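Local structure of enterotoxin SEN variant (Staphylococcus aureus, 6KRY) at residues I49-D54 with T60-V65; T40-N45 with D71-F76; G89-G94 with V199-F204. The protein probably acts as a superantigenic toxin, as expected of a staphylococcal enterotoxin built from an OB-fold domain and a beta-grasp domain. One frame throughout, in Å; residues are numbered along the deposited sequence.

How the contacts relate
Contact 1 and contact 2 both lie in the OB-fold part of the chain, about 14 Å apart between centres, and contact 1 is nested inside the loop that contact 2 closes. They touch directly: Ile49 O lies 2.9 Å from Thr40 N, a probable hydrogen bond, and the side chain of Ile49 packs on Leu43. Contact 3, about 14 Å from contact 1 and 18 Å from contact 2 between centres, pairs an OB-fold loop with a short helix of the beta-grasp part. Its loop reaches the other two through Val93, whose O lies 2.7 Å from Lys64 NZ and also packs against Leu43 CD1.

Contact 1: I49-D54 with T60-V65; sequences ILKDID and TSSLKV
Leu63 N donates to Leu50 O over 2.8 Å. The reciprocal bond from Leu50 N to Leu63 O spans 2.9 Å, and both are nearly straight. Both donors lie in the acceptor's carbonyl plane, as expected for an antiparallel hydrogen-bonded pair. At Lys51 the chain turns a corner, so residues 52-54 run at about 109° to strand 60-65. Here Ile53 N still donates to Ser61 O, but the bond is bent and its donor stands 50° out of the carbonyl plane. Farther along, Ser61 OG donates to Asp54 OD1 over 3.2 Å, meeting the carboxylate oxygen nearly along its C-O axis.

Side chains divide between the two faces. On one, Ile49 CG1 lies 3.9 Å from Lys64 CG, so the lysine contributes its aliphatic root before its amino group leaves for Val93 O. On the other, Leu50 CD1 meets Val65 CG2 at 4.0 Å. Beyond the corner, Ile53 CG1, anti to its own carbonyl carbon (chi1 -52°), reaches Leu63 CB at 4.1 Å. Water 2 joins the two chains there, donating to Ile53 O and Ser62 O and accepting from Thr60 OG1, which is also hydrogen-bonded to Ser101 OG of strand 100-109.

These residues belong to the beta hairpin of strands 47-55 and 60-66 in the OB-fold domain. Glu98 takes a salt bridge from Lys51 and a hydrogen bond from Ser62. Strand 60-66 runs parallel to strand 100-109 along its other edge, while Leu50 and Ile53 rest on strand 31-37.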
loop_
_atom_site.group_PDB
_atom_site.type_symbol
_atom_site.label_atom_id
_atom_site.label_comp_id
_atom_site.label_asym_id
_atom_site.label_seq_id
_atom_site.Cartn_x
_atom_site.Cartn_y
_atom_site.Cartn_z
ATOM N N ILE A 49 -13.636 -11.563 5.834
ATOM C CA ILE A 49 -13.971 -10.697 6.916
ATOM C C ILE A 49 -13.357 -11.217 8.208
ATOM O O ILE A 49 -13.468 -12.392 8.561
ATOM C CB ILE A 49 -15.498 -10.493 7.011
ATOM C CG1 ILE A 49 -16.011 -9.783 5.751
ATOM C CG2 ILE A 49 -15.865 -9.713 8.269
ATOM C CD1 ILE A 49 -17.478 -9.807 5.590
ATOM N N LEU A 50 -12.695 -10.290 8.902
ATOM C CA LEU A 50 -12.014 -10.506 10.167
ATOM C C LEU A 50 -12.661 -9.667 11.263
ATOM O O LEU A 50 -12.940 -8.473 11.059
ATOM C CB LEU A 50 -10.555 -10.093 10.048
ATOM C CG LEU A 50 -9.745 -10.923 9.072
ATOM C CD1 LEU A 50 -9.692 -10.227 7.730
ATOM C CD2 LEU A 50 -8.370 -11.183 9.635
ATOM N N LYS A 51 -12.844 -10.292 12.436
ATOM C CA LYS A 51 -13.453 -9.655 13.614
ATOM C C LYS A 51 -12.373 -9.097 14.544
ATOM O O LYS A 51 -11.236 -9.476 14.459
ATOM C CB LYS A 51 -14.295 -10.671 14.382
ATOM C CG LYS A 51 -15.300 -11.410 13.516
ATOM C CD LYS A 51 -16.106 -10.513 12.577
ATOM C CE LYS A 51 -17.074 -11.302 11.718
ATOM N NZ LYS A 51 -18.364 -11.493 12.416
ATOM N N ASP A 52 -12.783 -8.204 15.445
ATOM C CA ASP A 52 -11.925 -7.717 16.529
ATOM C C ASP A 52 -10.650 -7.120 15.934
ATOM O O ASP A 52 -9.542 -7.365 16.382
ATOM C CB ASP A 52 -11.565 -8.817 17.538
ATOM C CG ASP A 52 -12.762 -9.467 18.222
ATOM O OD1 ASP A 52 -13.888 -8.994 17.997
ATOM O OD2 ASP A 52 -12.563 -10.451 18.982
ATOM N N ILE A 53 -10.829 -6.329 14.894
ATOM C CA ILE A 53 -9.781 -5.462 14.411
ATOM C C ILE A 53 -10.228 -4.028 14.692
ATOM O O ILE A 53 -11.086 -3.504 13.975
ATOM C CB ILE A 53 -9.547 -5.647 12.911
ATOM C CG1 ILE A 53 -9.329 -7.108 12.526
ATOM C CG2 ILE A 53 -8.421 -4.732 12.434
ATOM C CD1 ILE A 53 -8.002 -7.637 12.900
ATOM N N ASP A 54 -9.649 -3.419 15.725
ATOM C CA ASP A 54 -10.187 -2.184 16.271
ATOM C C ASP A 54 -9.426 -1.022 15.652
ATOM O O ASP A 54 -8.202 -0.955 15.698
ATOM C CB ASP A 54 -10.212 -2.260 17.798
ATOM C CG ASP A 54 -11.285 -3.264 18.207
ATOM O OD1 ASP A 54 -12.493 -2.946 18.025
ATOM O OD2 ASP A 54 -10.913 -4.398 18.575
ATOM N N THR A 60 -14.420 1.455 14.147
ATOM C CA THR A 60 -14.812 0.168 13.551
ATOM C C THR A 60 -14.100 -0.960 14.304
ATOM O O THR A 60 -13.067 -0.745 14.910
ATOM C CB THR A 60 -14.524 0.114 12.045
ATOM O OG1 THR A 60 -13.128 0.370 11.910
ATOM C CG2 THR A 60 -15.363 1.085 11.240
ATOM N N SER A 61 -14.692 -2.158 14.242
ATOM C CA SER A 61 -14.260 -3.370 14.958
ATOM C C SER A 61 -14.011 -4.544 14.022
ATOM O O SER A 61 -13.543 -5.581 14.498
ATOM C CB SER A 61 -15.309 -3.810 15.947
ATOM O OG SER A 61 -15.489 -2.818 16.922
ATOM N N SER A 62 -14.492 -4.463 12.775
ATOM C CA SER A 62 -14.307 -5.536 11.794
ATOM C C SER A 62 -13.557 -5.012 10.570
ATOM O O SER A 62 -13.553 -3.824 10.316
ATOM C CB SER A 62 -15.635 -6.141 11.371
ATOM O OG SER A 62 -16.303 -6.744 12.472
ATOM N N LEU A 63 -12.938 -5.930 9.827
ATOM C CA LEU A 63 -12.169 -5.574 8.639
ATOM C C LEU A 63 -12.584 -6.497 7.493
ATOM O O LEU A 63 -12.518 -7.729 7.645
ATOM C CB LEU A 63 -10.674 -5.796 8.905
ATOM C CG LEU A 63 -9.775 -5.363 7.751
ATOM C CD1 LEU A 63 -9.856 -3.852 7.545
ATOM C CD2 LEU A 63 -8.344 -5.811 7.996
ATOM N N LYS A 64 -12.885 -5.899 6.341
ATOM C CA LYS A 64 -13.122 -6.710 5.169
ATOM C C LYS A 64 -11.951 -6.462 4.227
ATOM O O LYS A 64 -11.604 -5.333 3.917
ATOM C CB LYS A 64 -14.446 -6.318 4.510
ATOM C CG LYS A 64 -14.769 -7.114 3.255
ATOM C CD LYS A 64 -16.121 -6.813 2.663
ATOM C CE LYS A 64 -16.141 -5.538 1.889
ATOM N NZ LYS A 64 -17.456 -5.358 1.256
ATOM N N VAL A 65 -11.293 -7.535 3.842
ATOM C CA VAL A 65 -10.263 -7.485 2.818
ATOM C C VAL A 65 -10.889 -7.884 1.487
ATOM O O VAL A 65 -11.568 -8.917 1.386
ATOM C CB VAL A 65 -9.078 -8.414 3.158
ATOM C CG1 VAL A 65 -8.018 -8.349 2.069
ATOM C CG2 VAL A 65 -8.488 -8.074 4.519
HETATM O O HOH W 1 -15.869 -7.406 15.212
HETATM O O HOH W 2 -11.994 -2.053 11.816
#

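Contact 2: T40-N45 with D71-F76; sequences TDQLLN and DLANQF
Ala73 CB meets Asn45 O at 3.3 Å, where a surface loop of the OB-fold domain touches helix 70-76. This is the tight point of the contact: the methyl group points toward the loop and sits against a carbonyl oxygen. A second, looser approach comes from Gln42, whose NE2 lies 4.3 Å from the same CB. The modest extent agrees with this, since the two segments together bury just 93 Å².

On the looser, solvent side, water 3 supplies the connection. It donates to Asn45 O and to Asn74 OD1, and accepts from Gln42 NE2, so one molecule ties two points of the loop to the helix. Gln42 reaches it with an extended chain, chi1 174° and chi2 169°, and the same amide nitrogen also donates a hydrogen bond to Thr47 O. That second bond would restrict rotation of the amide. Asn74 OD1 has a further partner in Lys77 NZ. Asn45 and Asn74 are themselves exposed, whereas Ala73 is buried, with Phe67 touching it as well.

The loop, which links strand 31-37 to strand 47-55, contains a classic beta bulge in which Thr40 and Asp41 both face Ile49. Just after it, Gln42 N donates over 2.7 Å to Asp41 OD1, using the anti lone pair of that carboxylate oxygen.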
loop_
_atom_site.group_PDB
_atom_site.type_symbol
_atom_site.label_atom_id
_atom_site.label_comp_id
_atom_site.label_asym_id
_atom_site.label_seq_id
_atom_site.Cartn_x
_atom_site.Cartn_y
_atom_site.Cartn_z
ATOM N N THR A 40 -13.282 -15.102 9.531
ATOM C CA THR A 40 -14.393 -15.925 10.030
ATOM C C THR A 40 -15.715 -15.685 9.273
ATOM O O THR A 40 -16.684 -16.368 9.544
ATOM C CB THR A 40 -14.618 -15.707 11.533
ATOM O OG1 THR A 40 -14.784 -14.322 11.813
ATOM C CG2 THR A 40 -13.491 -16.262 12.372
ATOM N N ASP A 41 -15.721 -14.803 8.275
ATOM C CA ASP A 41 -16.935 -14.584 7.429
ATOM C C ASP A 41 -16.495 -14.048 6.067
ATOM O O ASP A 41 -15.284 -13.869 5.797
ATOM C CB ASP A 41 -17.980 -13.718 8.144
ATOM C CG ASP A 41 -19.463 -13.945 7.762
ATOM O OD1 ASP A 41 -19.778 -14.346 6.582
ATOM O OD2 ASP A 41 -20.337 -13.748 8.672
ATOM N N GLN A 42 -17.488 -13.813 5.202
ATOM C CA GLN A 42 -17.248 -13.498 3.838
ATOM C C GLN A 42 -18.550 -12.911 3.278
ATOM O O GLN A 42 -19.613 -13.396 3.626
ATOM C CB GLN A 42 -16.864 -14.786 3.132
ATOM C CG GLN A 42 -16.726 -14.652 1.667
ATOM C CD GLN A 42 -16.082 -15.883 1.073
ATOM O OE1 GLN A 42 -16.565 -17.010 1.267
ATOM N NE2 GLN A 42 -14.920 -15.687 0.458
ATOM N N LEU A 43 -18.461 -11.872 2.450
ATOM C CA LEU A 43 -19.636 -11.403 1.679
ATOM C C LEU A 43 -19.429 -11.865 0.234
ATOM O O LEU A 43 -19.685 -13.035 -0.043
ATOM C CB LEU A 43 -19.796 -9.895 1.843
ATOM C CG LEU A 43 -20.448 -9.502 3.163
ATOM C CD1 LEU A 43 -20.420 -7.989 3.320
ATOM C CD2 LEU A 43 -21.857 -10.068 3.280
ATOM N N LEU A 44 -18.865 -11.033 -0.640
ATOM C CA LEU A 44 -18.623 -11.535 -1.999
ATOM C C LEU A 44 -17.502 -12.575 -1.915
ATOM O O LEU A 44 -16.680 -12.588 -0.976
ATOM C CB LEU A 44 -18.226 -10.419 -2.968
ATOM C CG LEU A 44 -19.275 -9.358 -3.277
ATOM C CD1 LEU A 44 -18.800 -8.422 -4.384
ATOM C CD2 LEU A 44 -20.591 -9.996 -3.668
ATOM N N ASN A 45 -17.424 -13.408 -2.943
ATOM C CA ASN A 45 -16.484 -14.513 -2.996
ATOM C C ASN A 45 -15.026 -14.042 -3.110
ATOM O O ASN A 45 -14.084 -14.838 -2.935
ATOM C CB ASN A 45 -16.880 -15.469 -4.121
ATOM C CG ASN A 45 -18.028 -16.356 -3.692
ATOM O OD1 ASN A 45 -18.123 -16.714 -2.513
ATOM N ND2 ASN A 45 -18.921 -16.671 -4.609
ATOM N N ASP A 71 -10.173 -16.790 -6.312
ATOM C CA ASP A 71 -8.950 -17.564 -6.095
ATOM C C ASP A 71 -8.103 -17.002 -4.941
ATOM O O ASP A 71 -7.635 -17.768 -4.070
ATOM C CB ASP A 71 -8.130 -17.622 -7.382
ATOM C CG ASP A 71 -8.197 -19.000 -8.011
ATOM O OD1 ASP A 71 -7.608 -19.949 -7.392
ATOM O OD2 ASP A 71 -8.836 -19.127 -9.095
ATOM N N LEU A 72 -7.902 -15.675 -4.913
ATOM C CA LEU A 72 -7.072 -15.071 -3.858
ATOM C C LEU A 72 -7.769 -15.217 -2.513
ATOM O O LEU A 72 -7.158 -15.607 -1.500
ATOM C CB LEU A 72 -6.789 -13.595 -4.160
ATOM C CG LEU A 72 -5.626 -13.288 -5.089
ATOM C CD1 LEU A 72 -5.603 -11.810 -5.452
ATOM C CD2 LEU A 72 -4.289 -13.699 -4.483
ATOM N N ALA A 73 -9.072 -14.930 -2.455
ATOM C CA ALA A 73 -9.768 -15.074 -1.196
ATOM C C ALA A 73 -9.638 -16.518 -0.647
ATOM O O ALA A 73 -9.387 -16.742 0.532
ATOM C CB ALA A 73 -11.212 -14.623 -1.382
ATOM N N ASN A 74 -9.787 -17.516 -1.520
ATOM C CA ASN A 74 -9.721 -18.938 -1.168
ATOM C C ASN A 74 -8.340 -19.313 -0.620
ATOM O O ASN A 74 -8.260 -20.164 0.231
ATOM C CB ASN A 74 -10.117 -19.797 -2.373
ATOM C CG ASN A 74 -11.612 -19.754 -2.584
ATOM O OD1 ASN A 74 -12.350 -19.332 -1.704
ATOM N ND2 ASN A 74 -12.073 -20.176 -3.744
ATOM N N GLN A 75 -7.282 -18.664 -1.090
ATOM C CA GLN A 75 -5.932 -18.917 -0.600
ATOM C C GLN A 75 -5.799 -18.504 0.872
ATOM O O GLN A 75 -4.966 -19.075 1.606
ATOM C CB GLN A 75 -4.892 -18.111 -1.377
ATOM C CG GLN A 75 -4.726 -18.537 -2.826
ATOM C CD GLN A 75 -3.570 -17.779 -3.418
ATOM O OE1 GLN A 75 -2.676 -17.330 -2.693
ATOM N NE2 GLN A 75 -3.592 -17.621 -4.734
ATOM N N PHE A 76 -6.545 -17.471 1.294
ATOM C CA PHE A 76 -6.350 -16.872 2.599
ATOM C C PHE A 76 -7.514 -17.080 3.579
ATOM O O PHE A 76 -7.268 -16.964 4.806
ATOM C CB PHE A 76 -6.047 -15.383 2.442
ATOM C CG PHE A 76 -4.808 -15.141 1.627
ATOM C CD1 PHE A 76 -3.572 -15.582 2.087
ATOM C CD2 PHE A 76 -4.881 -14.480 0.414
ATOM C CE1 PHE A 76 -2.431 -15.385 1.313
ATOM C CE2 PHE A 76 -3.734 -14.263 -0.343
ATOM C CZ PHE A 76 -2.513 -14.704 0.119
HETATM O O HOH W 3 -14.233 -17.334 -1.906
#

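Contact 3: G89-G94 with V199-F204; sequences GNKCVG and VGAEFF
Asn90 carries its CG anti to the backbone N (chi1 167°), and Val199 carries CG1 anti to its carbonyl carbon (chi1 -64°); these torsions bring Asn90 ND2 to 3.8 Å from Val199 CG1. The two side chains cross at about a right angle, and the amide nitrogen also lies 4.1 Å from Val199 CB. This is van der Waals packing of a polar group on a methyl branch.

Beside it, Ala201 CB points toward the loop and has Asn90 O at 4.2 Å and Lys91 CB at 4.3 Å. Lys91 thus touches the helix with the root of its side chain, while the amino end leads away. A type II beta turn from Gly89 to Cys92 presents both residues at its corners; Lys91 holds the positive phi (77°) of the third position, and the closing bond from Cys92 N to Gly89 O is weak.

Water 4 bridges the backbones, donating to Asn90 O over 3.1 Å and accepting from Ala201 N over 3.0 Å. It thereby satisfies an N-H in the first turn of the helix. Val199 occupies the N-cap position, and its O accepts from both Glu202 N and Phe203 N.

With 124 Å² buried, this is a small surface contact joining the two domains. The loop follows strand 86-88 and leads to strand 100-109, whose Tyr104 OH forms a hydrogen bond with Ala201 O. Behind the contact, Phe203 packs on helix 15-26, and Phe204 meets Tyr24 of that helix edge-to-face.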
loop_
_atom_site.group_PDB
_atom_site.type_symbol
_atom_site.label_atom_id
_atom_site.label_comp_id
_atom_site.label_asym_id
_atom_site.label_seq_id
_atom_site.Cartn_x
_atom_site.Cartn_y
_atom_site.Cartn_z
ATOM N N GLY A 89 -13.054 3.695 5.275
ATOM C CA GLY A 89 -14.311 3.501 5.991
ATOM C C GLY A 89 -15.527 3.837 5.133
ATOM O O GLY A 89 -16.557 3.159 5.254
ATOM N N ASN A 90 -15.409 4.871 4.282
ATOM C CA ASN A 90 -16.476 5.398 3.410
ATOM C C ASN A 90 -16.699 4.449 2.233
ATOM O O ASN A 90 -15.757 4.160 1.525
ATOM C CB ASN A 90 -16.085 6.809 2.938
ATOM C CG ASN A 90 -16.901 7.404 1.800
ATOM O OD1 ASN A 90 -18.119 7.244 1.762
ATOM N ND2 ASN A 90 -16.264 8.167 0.909
ATOM N N LYS A 91 -17.961 4.035 2.006
ATOM C CA LYS A 91 -18.377 3.059 0.944
ATOM C C LYS A 91 -18.038 1.624 1.376
ATOM O O LYS A 91 -18.146 0.703 0.539
ATOM C CB LYS A 91 -17.714 3.235 -0.439
ATOM C CG LYS A 91 -17.595 4.649 -1.007
ATOM C CD LYS A 91 -18.893 5.228 -1.537
ATOM C CE LYS A 91 -19.733 5.898 -0.468
ATOM N NZ LYS A 91 -21.186 5.774 -0.746
ATOM N N CYS A 92 -17.578 1.424 2.626
ATOM C CA CYS A 92 -17.197 0.073 3.085
ATOM C C CYS A 92 -18.463 -0.588 3.612
ATOM O O CYS A 92 -19.082 -0.074 4.502
ATOM C CB CYS A 92 -16.145 0.077 4.182
ATOM S SG CYS A 92 -15.775 -1.568 4.866
ATOM N N VAL A 93 -18.804 -1.735 3.031
ATOM C CA VAL A 93 -19.919 -2.533 3.464
ATOM C C VAL A 93 -19.410 -3.787 4.173
ATOM O O VAL A 93 -18.706 -4.617 3.565
ATOM C CB VAL A 93 -20.774 -2.908 2.238
ATOM C CG1 VAL A 93 -21.948 -3.775 2.635
ATOM C CG2 VAL A 93 -21.254 -1.669 1.487
ATOM N N GLY A 94 -19.834 -3.953 5.426
ATOM C CA GLY A 94 -19.628 -5.155 6.175
ATOM C C GLY A 94 -20.940 -5.813 6.564
ATOM O O GLY A 94 -22.025 -5.540 6.000
ATOM N N VAL A 199 -11.786 8.939 -3.775
ATOM C CA VAL A 199 -11.796 8.490 -2.385
ATOM C C VAL A 199 -10.926 7.225 -2.261
ATOM O O VAL A 199 -10.619 6.575 -3.234
ATOM C CB VAL A 199 -13.221 8.196 -1.879
ATOM C CG1 VAL A 199 -14.060 9.458 -1.855
ATOM C CG2 VAL A 199 -13.923 7.146 -2.713
ATOM N N GLY A 200 -10.570 6.880 -1.027
ATOM C CA GLY A 200 -9.774 5.679 -0.712
ATOM C C GLY A 200 -10.265 4.385 -1.371
ATOM O O GLY A 200 -9.438 3.615 -1.860
ATOM N N ALA A 201 -11.573 4.142 -1.402
ATOM C CA ALA A 201 -12.182 2.944 -2.035
ATOM C C ALA A 201 -11.756 2.830 -3.495
ATOM O O ALA A 201 -11.741 1.765 -4.069
ATOM C CB ALA A 201 -13.688 2.959 -1.935
ATOM N N GLU A 202 -11.460 3.960 -4.136
ATOM C CA GLU A 202 -10.982 3.921 -5.479
ATOM C C GLU A 202 -9.453 4.019 -5.526
ATOM O O GLU A 202 -8.852 3.336 -6.298
ATOM C CB GLU A 202 -11.618 5.070 -6.252
ATOM C CG GLU A 202 -13.146 5.013 -6.265
ATOM C CD GLU A 202 -13.777 6.247 -6.895
ATOM O OE1 GLU A 202 -13.476 7.369 -6.436
ATOM O OE2 GLU A 202 -14.561 6.092 -7.877
ATOM N N PHE A 203 -8.837 4.934 -4.760
ATOM C CA PHE A 203 -7.393 5.157 -4.799
ATOM C C PHE A 203 -6.599 3.838 -4.737
ATOM O O PHE A 203 -5.534 3.663 -5.369
ATOM C CB PHE A 203 -6.895 5.991 -3.603
ATOM C CG PHE A 203 -7.411 7.401 -3.438
ATOM C CD1 PHE A 203 -7.924 8.122 -4.502
ATOM C CD2 PHE A 203 -7.309 8.027 -2.197
ATOM C CE1 PHE A 203 -8.340 9.432 -4.323
ATOM C CE2 PHE A 203 -7.743 9.337 -2.021
ATOM C CZ PHE A 203 -8.256 10.037 -3.088
ATOM N N PHE A 204 -7.048 2.919 -3.884
ATOM C CA PHE A 204 -6.182 1.805 -3.513
ATOM C C PHE A 204 -6.666 0.482 -4.107
ATOM O O PHE A 204 -6.110 -0.584 -3.801
ATOM C CB PHE A 204 -6.076 1.753 -1.989
ATOM C CG PHE A 204 -5.577 3.041 -1.390
ATOM C CD1 PHE A 204 -4.401 3.602 -1.842
ATOM C CD2 PHE A 204 -6.299 3.702 -0.413
ATOM C CE1 PHE A 204 -3.990 4.846 -1.391
ATOM C CE2 PHE A 204 -5.866 4.936 0.064
ATOM C CZ PHE A 204 -4.704 5.489 -0.409
HETATM O O HOH W 4 -13.246 5.648 0.616
#